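Local coordinates for virulence protein vsdE (Salmonella enterica, PDB 5LQ6), which acts as a cysteine hydrolase effector that suppresses host immune responses and contributes to bacterial virulence, at residues S54-N57 against L58-M61. The protein carries 4 engineered substitutions. Sequence-based numbering, arbitrary orientation.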
loop_
_atom_site.group_PDB
_atom_site.type_symbol
_atom_site.label_atom_id
_atom_site.label_comp_id
_atom_site.label_asym_id
_atom_site.label_seq_id
_atom_site.Cartn_x
_atom_site.Cartn_y
_atom_site.Cartn_z
ATOM N N SER A 54 13.998 6.658 -6.506
ATOM C CA SER A 54 13.834 8.068 -6.536
ATOM C C SER A 54 12.348 8.385 -6.412
ATOM O O SER A 54 11.458 7.526 -6.612
ATOM C CB SER A 54 14.347 8.624 -7.862
ATOM O OG SER A 54 13.507 8.259 -8.946
ATOM N N ARG A 55 12.054 9.646 -6.146
ATOM C CA ARG A 55 10.674 10.077 -6.095
ATOM C C ARG A 55 9.995 9.877 -7.429
ATOM O O ARG A 55 8.843 9.467 -7.530
ATOM C CB ARG A 55 10.575 11.520 -5.595
ATOM C CG ARG A 55 9.161 11.968 -5.336
ATOM C CD ARG A 55 9.184 13.388 -4.809
ATOM N NE ARG A 55 7.863 13.831 -4.437
ATOM C CZ ARG A 55 7.012 14.418 -5.255
ATOM N NH1 ARG A 55 7.322 14.614 -6.540
ATOM N NH2 ARG A 55 5.825 14.792 -4.801
ATOM N N ASP A 56 10.717 10.164 -8.514
ATOM C CA ASP A 56 10.172 9.978 -9.830
ATOM C C ASP A 56 9.893 8.492 -10.135
ATOM O O ASP A 56 8.904 8.160 -10.789
ATOM C CB ASP A 56 11.164 10.500 -10.874
ATOM C CG ASP A 56 10.609 10.351 -12.248
ATOM O OD1 ASP A 56 9.634 11.068 -12.529
ATOM O OD2 ASP A 56 11.088 9.453 -12.989
ATOM N N ASN A 57 10.745 7.602 -9.679
ATOM C CA ASN A 57 10.474 6.167 -9.763
ATOM C C ASN A 57 9.131 5.847 -9.135
ATOM O O ASN A 57 8.314 5.104 -9.706
ATOM C CB ASN A 57 11.540 5.281 -9.083
ATOM C CG ASN A 57 12.916 5.297 -9.737
ATOM O OD1 ASN A 57 13.905 5.087 -9.039
ATOM N ND2 ASN A 57 12.976 5.467 -11.043
ATOM N N LEU A 58 8.933 6.349 -7.923
ATOM C CA LEU A 58 7.674 6.079 -7.235
ATOM C C LEU A 58 6.453 6.600 -7.970
ATOM O O LEU A 58 5.403 5.992 -7.939
ATOM C CB LEU A 58 7.685 6.659 -5.800
ATOM C CG LEU A 58 8.651 6.073 -4.829
ATOM C CD1 LEU A 58 8.480 6.884 -3.528
ATOM C CD2 LEU A 58 8.361 4.605 -4.577
ATOM N N LYS A 59 6.570 7.765 -8.602
ATOM C CA LYS A 59 5.470 8.267 -9.382
ATOM C C LYS A 59 5.128 7.292 -10.492
ATOM O O LYS A 59 3.956 6.995 -10.743
ATOM C CB LYS A 59 5.826 9.636 -10.009
ATOM C CG LYS A 59 4.659 10.351 -10.622
ATOM C CD LYS A 59 5.087 11.639 -11.319
ATOM C CE LYS A 59 6.149 12.404 -10.531
ATOM N NZ LYS A 59 6.528 13.665 -11.239
ATOM N N GLN A 60 6.146 6.817 -11.213
ATOM C CA GLN A 60 5.875 5.909 -12.309
ATOM C C GLN A 60 5.263 4.583 -11.820
ATOM O O GLN A 60 4.377 4.045 -12.447
ATOM C CB GLN A 60 7.145 5.649 -13.110
ATOM C CG GLN A 60 7.915 6.875 -13.643
ATOM C CD GLN A 60 7.100 8.140 -13.944
ATOM O OE1 GLN A 60 6.074 8.126 -14.666
ATOM N NE2 GLN A 60 7.564 9.260 -13.400
ATOM N N MET A 61 5.736 4.108 -10.678
ATOM C CA MET A 61 5.197 2.867 -10.089
ATOM C C MET A 61 3.749 3.032 -9.653
ATOM O O MET A 61 2.911 2.142 -9.844
ATOM C CB MET A 61 6.080 2.424 -8.915
ATOM C CG MET A 61 7.449 2.008 -9.386
ATOM S SD MET A 61 8.521 1.290 -8.157
ATOM C CE MET A 61 7.935 -0.420 -8.217
#
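D56 swings its carboxylate away from its own backbone N (chi1 -179°), while Q60, in one of its two modelled conformers, folds back at chi2 (-29°), and the two side chains meet one turn apart on the flank of helix 55-65. In that conformer Q60 NE2 lies 2.9 Å from D56 OD1 and 3.1 Å from D56 O, but both hydrogen bonds are bent and weak; carboxylate and amide planes stand 40° apart. D56 O also accepts from Q60 N, so the side-chain N-H is a weak, conformer-dependent second donor to this carbonyl. In the same conformer Q60 OE1 is hydrogen-bonded to R63 NH1. K59 NZ approaches D56 OD1 to 4.2 Å, too long for a salt bridge, so any attraction is probably loosely electrostatic. At the start of the helix S54 is the N-cap: S54 OG receives N57 N at 2.9 Å, and N57 OD1 receives S54 N at 3.0 Å from above its carbonyl plane, closing a capping box. L58 N to S54 O and M61 N to N57 O are i to i+4 bonds of the opening turns. L58 packs on V170 and I172 of strand 163-172 and I184 of strand 180-184, M61 on helix 76-89, and R55 NE is hydrogen-bonded to Q182 OE1. The cap thus satisfies a first-turn N-H lacking a helical carbonyl partner, and D56's negative charge, close to this N-terminus, probably interacts favourably with the helix dipole.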